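Local coordinates for importin-95 (PDB 4XRI), which probably carries cargo proteins into the nucleus as a flexible HEAT-repeat import receptor of the importin-beta family and binds a small GTPase, at residues A[668-680]-A[710-724]. The protein carries 2 engineered substitutions. Sequence-based numbering, arbitrary orientation.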
# COMPACT_ATOMS: atom_id res chain seq x y z
N CYS A 668 -7.70 -12.56 -14.84
CA CYS A 668 -8.29 -11.93 -16.02
C CYS A 668 -7.35 -10.87 -16.56
O CYS A 668 -7.07 -10.82 -17.76
CB CYS A 668 -9.65 -11.32 -15.68
SG CYS A 668 -10.56 -10.67 -17.12
N SER A 669 -6.85 -10.02 -15.66
CA SER A 669 -5.88 -8.99 -16.02
C SER A 669 -4.61 -9.60 -16.61
O SER A 669 -4.06 -9.08 -17.58
CB SER A 669 -5.53 -8.13 -14.81
OG SER A 669 -6.57 -7.21 -14.53
N MET A 670 -4.16 -10.71 -16.03
CA MET A 670 -3.00 -11.43 -16.53
C MET A 670 -3.25 -11.98 -17.94
O MET A 670 -2.36 -11.98 -18.78
CB MET A 670 -2.62 -12.57 -15.59
CG MET A 670 -1.38 -13.33 -16.00
SD MET A 670 0.12 -12.33 -15.91
CE MET A 670 0.38 -12.27 -14.14
N ALA A 671 -4.48 -12.44 -18.16
CA ALA A 671 -4.87 -12.98 -19.46
C ALA A 671 -4.82 -11.90 -20.54
O ALA A 671 -4.37 -12.15 -21.66
CB ALA A 671 -6.27 -13.59 -19.38
N ILE A 672 -5.30 -10.71 -20.20
CA ILE A 672 -5.28 -9.58 -21.12
C ILE A 672 -3.84 -9.21 -21.46
O ILE A 672 -3.51 -8.92 -22.61
CB ILE A 672 -6.00 -8.36 -20.53
CG1 ILE A 672 -7.46 -8.70 -20.24
CG2 ILE A 672 -5.90 -7.17 -21.48
CD1 ILE A 672 -8.17 -7.66 -19.40
N GLY A 673 -2.98 -9.24 -20.45
CA GLY A 673 -1.56 -8.99 -20.63
C GLY A 673 -0.94 -10.06 -21.51
O GLY A 673 -0.04 -9.78 -22.31
N LEU A 674 -1.42 -11.29 -21.37
CA LEU A 674 -0.93 -12.40 -22.18
C LEU A 674 -1.29 -12.22 -23.65
O LEU A 674 -0.52 -12.59 -24.53
CB LEU A 674 -1.49 -13.73 -21.67
CG LEU A 674 -0.49 -14.68 -21.00
CD1 LEU A 674 0.63 -15.03 -21.97
CD2 LEU A 674 0.07 -14.06 -19.72
N VAL A 675 -2.46 -11.65 -23.92
CA VAL A 675 -2.88 -11.39 -25.29
C VAL A 675 -1.95 -10.37 -25.93
O VAL A 675 -1.56 -10.51 -27.09
CB VAL A 675 -4.33 -10.87 -25.37
CG1 VAL A 675 -4.72 -10.60 -26.82
CG2 VAL A 675 -5.29 -11.88 -24.75
N SER A 676 -1.60 -9.34 -25.16
CA SER A 676 -0.62 -8.35 -25.60
C SER A 676 0.72 -9.01 -25.89
O SER A 676 1.34 -8.75 -26.92
CB SER A 676 -0.45 -7.25 -24.56
OG SER A 676 -1.52 -6.33 -24.62
N ASP A 677 1.16 -9.87 -24.97
CA ASP A 677 2.41 -10.61 -25.13
C ASP A 677 2.41 -11.44 -26.41
O ASP A 677 3.35 -11.38 -27.20
CB ASP A 677 2.65 -11.51 -23.92
CG ASP A 677 2.93 -10.73 -22.66
OD1 ASP A 677 3.55 -9.65 -22.76
OD2 ASP A 677 2.53 -11.20 -21.57
N VAL A 678 1.36 -12.23 -26.59
CA VAL A 678 1.26 -13.15 -27.72
C VAL A 678 1.22 -12.43 -29.07
O VAL A 678 1.88 -12.84 -30.02
CB VAL A 678 0.02 -14.06 -27.58
CG1 VAL A 678 -0.29 -14.76 -28.89
CG2 VAL A 678 0.24 -15.08 -26.47
N THR A 679 0.45 -11.35 -29.15
CA THR A 679 0.32 -10.61 -30.40
C THR A 679 1.60 -9.87 -30.75
O THR A 679 1.96 -9.74 -31.93
CB THR A 679 -0.85 -9.60 -30.35
OG1 THR A 679 -0.67 -8.72 -29.23
CG2 THR A 679 -2.17 -10.33 -30.21
N ARG A 680 2.30 -9.37 -29.73
CA ARG A 680 3.55 -8.67 -29.95
C ARG A 680 4.68 -9.63 -30.27
O ARG A 680 5.56 -9.33 -31.09
CB ARG A 680 3.91 -7.83 -28.72
CG ARG A 680 3.01 -6.62 -28.52
CD ARG A 680 3.26 -5.93 -27.19
NE ARG A 680 4.59 -5.32 -27.12
CZ ARG A 680 4.90 -4.13 -27.64
NH1 ARG A 680 3.97 -3.43 -28.28
NH2 ARG A 680 6.13 -3.66 -27.54
N PHE A 710 -10.58 -3.33 -16.00
CA PHE A 710 -9.84 -4.01 -17.05
C PHE A 710 -9.66 -3.16 -18.30
O PHE A 710 -8.82 -3.46 -19.15
CB PHE A 710 -10.53 -5.33 -17.44
CG PHE A 710 -10.76 -6.26 -16.28
CD1 PHE A 710 -9.71 -6.91 -15.67
CD2 PHE A 710 -12.05 -6.49 -15.82
CE1 PHE A 710 -9.92 -7.76 -14.61
CE2 PHE A 710 -12.27 -7.35 -14.76
CZ PHE A 710 -11.21 -7.99 -14.16
N LYS A 711 -10.45 -2.09 -18.42
CA LYS A 711 -10.50 -1.31 -19.65
C LYS A 711 -9.15 -0.71 -20.11
O LYS A 711 -8.82 -0.81 -21.28
CB LYS A 711 -11.53 -0.19 -19.54
CG LYS A 711 -11.78 0.54 -20.86
CD LYS A 711 -12.86 1.61 -20.74
CE LYS A 711 -14.24 0.99 -20.65
NZ LYS A 711 -15.30 2.03 -20.66
N PRO A 712 -8.36 -0.11 -19.19
CA PRO A 712 -7.08 0.45 -19.65
C PRO A 712 -6.18 -0.58 -20.35
O PRO A 712 -5.61 -0.27 -21.40
CB PRO A 712 -6.42 0.94 -18.36
CG PRO A 712 -7.56 1.27 -17.47
CD PRO A 712 -8.60 0.24 -17.78
N ALA A 713 -6.06 -1.77 -19.78
CA ALA A 713 -5.23 -2.82 -20.37
C ALA A 713 -5.87 -3.37 -21.64
O ALA A 713 -5.17 -3.79 -22.57
CB ALA A 713 -4.99 -3.93 -19.37
N ILE A 714 -7.20 -3.38 -21.68
CA ILE A 714 -7.93 -3.87 -22.85
C ILE A 714 -7.72 -2.96 -24.06
O ILE A 714 -7.58 -3.43 -25.19
CB ILE A 714 -9.44 -3.99 -22.54
CG1 ILE A 714 -9.70 -5.19 -21.63
CG2 ILE A 714 -10.25 -4.13 -23.82
CD1 ILE A 714 -11.14 -5.30 -21.17
N LEU A 715 -7.67 -1.66 -23.81
CA LEU A 715 -7.44 -0.69 -24.87
C LEU A 715 -6.02 -0.78 -25.39
O LEU A 715 -5.78 -0.74 -26.60
CB LEU A 715 -7.73 0.73 -24.38
CG LEU A 715 -9.15 0.96 -23.85
CD1 LEU A 715 -9.37 2.42 -23.54
CD2 LEU A 715 -10.19 0.44 -24.83
N GLN A 716 -5.07 -0.93 -24.47
CA GLN A 716 -3.67 -1.16 -24.84
C GLN A 716 -3.58 -2.41 -25.70
O GLN A 716 -2.83 -2.46 -26.67
CB GLN A 716 -2.79 -1.31 -23.59
CG GLN A 716 -1.36 -1.72 -23.90
CD GLN A 716 -0.57 -2.08 -22.65
OE1 GLN A 716 -0.79 -1.52 -21.57
NE2 GLN A 716 0.36 -3.02 -22.79
N CYS A 717 -4.38 -3.41 -25.33
CA CYS A 717 -4.44 -4.66 -26.06
C CYS A 717 -4.96 -4.47 -27.49
O CYS A 717 -4.45 -5.08 -28.43
CB CYS A 717 -5.33 -5.65 -25.30
SG CYS A 717 -5.07 -7.35 -25.75
N PHE A 718 -5.97 -3.61 -27.63
CA PHE A 718 -6.49 -3.25 -28.95
C PHE A 718 -5.37 -2.74 -29.85
O PHE A 718 -5.32 -3.06 -31.04
CB PHE A 718 -7.58 -2.17 -28.84
CG PHE A 718 -8.90 -2.69 -28.33
CD1 PHE A 718 -9.21 -4.04 -28.39
CD2 PHE A 718 -9.84 -1.82 -27.80
CE1 PHE A 718 -10.42 -4.51 -27.92
CE2 PHE A 718 -11.05 -2.28 -27.33
CZ PHE A 718 -11.35 -3.63 -27.39
N GLY A 719 -4.48 -1.95 -29.27
CA GLY A 719 -3.35 -1.40 -30.00
C GLY A 719 -2.41 -2.48 -30.50
O GLY A 719 -1.96 -2.43 -31.64
N ASP A 720 -2.12 -3.45 -29.64
CA ASP A 720 -1.25 -4.56 -30.01
C ASP A 720 -1.86 -5.45 -31.09
O ASP A 720 -1.15 -5.90 -32.00
CB ASP A 720 -0.92 -5.40 -28.77
CG ASP A 720 -0.11 -4.64 -27.75
OD1 ASP A 720 0.83 -3.91 -28.15
OD2 ASP A 720 -0.40 -4.76 -26.54
N ILE A 721 -3.16 -5.69 -30.99
CA ILE A 721 -3.86 -6.50 -31.98
C ILE A 721 -3.86 -5.81 -33.34
O ILE A 721 -3.63 -6.45 -34.37
CB ILE A 721 -5.31 -6.78 -31.54
CG1 ILE A 721 -5.32 -7.77 -30.37
CG2 ILE A 721 -6.13 -7.34 -32.69
CD1 ILE A 721 -6.69 -7.99 -29.77
N ALA A 722 -4.10 -4.50 -33.33
CA ALA A 722 -4.09 -3.70 -34.55
C ALA A 722 -2.75 -3.81 -35.27
O ALA A 722 -2.69 -3.96 -36.49
CB ALA A 722 -4.41 -2.24 -34.23
N SER A 723 -1.67 -3.73 -34.49
CA SER A 723 -0.32 -3.86 -35.04
C SER A 723 -0.09 -5.24 -35.64
O SER A 723 0.57 -5.37 -36.67
CB SER A 723 0.73 -3.60 -33.95
OG SER A 723 0.83 -2.22 -33.66
N ALA A 724 -0.65 -6.25 -35.00
CA ALA A 724 -0.44 -7.63 -35.41
C ALA A 724 -1.20 -7.98 -36.69
O ALA A 724 -0.68 -8.71 -37.54
CB ALA A 724 -0.84 -8.58 -34.29
O HOH W 1 -2.71 -5.01 -22.22
O HOH W 2 1.49 -6.36 -31.77
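D720 reaches from helix 711-725 to three residues of helix 665-682. Its CB packs against T679 OG1 at 3.4 Å; at CG it runs beside the aliphatic part of R680, and there the carboxylate splits between two partners. OD2 accepts a 2.7 Å hydrogen bond from S676 OG on its anti lone pair. OD1 takes the salt bridge from R680 NH1, 3.2 Å long and fairly straight at 159°; a bend at chi3 brings the guanidinium back so that OD1 lies at its edge, though the two planes are turned 64° apart. Held at both oxygens, the carboxylate has little freedom to rotate. A water donates to both S676 OG and A713 O, bridging the helices beside this bond. Midway along, V675 CG1 touches C717 SG. Toward the N-terminal ends I672 CD1 meets I714 CG1 at 3.7 Å, and C668 SG sits over one face of the F710 ring, 4.0 Å from its centroid. The helices run nearly parallel, 19° apart with axes 8.8 Å from each other, consistent with neighbouring helices in one layer of a HEAT-repeat solenoid. L659 of helix 648-660 touches I672 and V675; helix 625-640 packs on M670 and L674, helix 754-780 on P712 and L715.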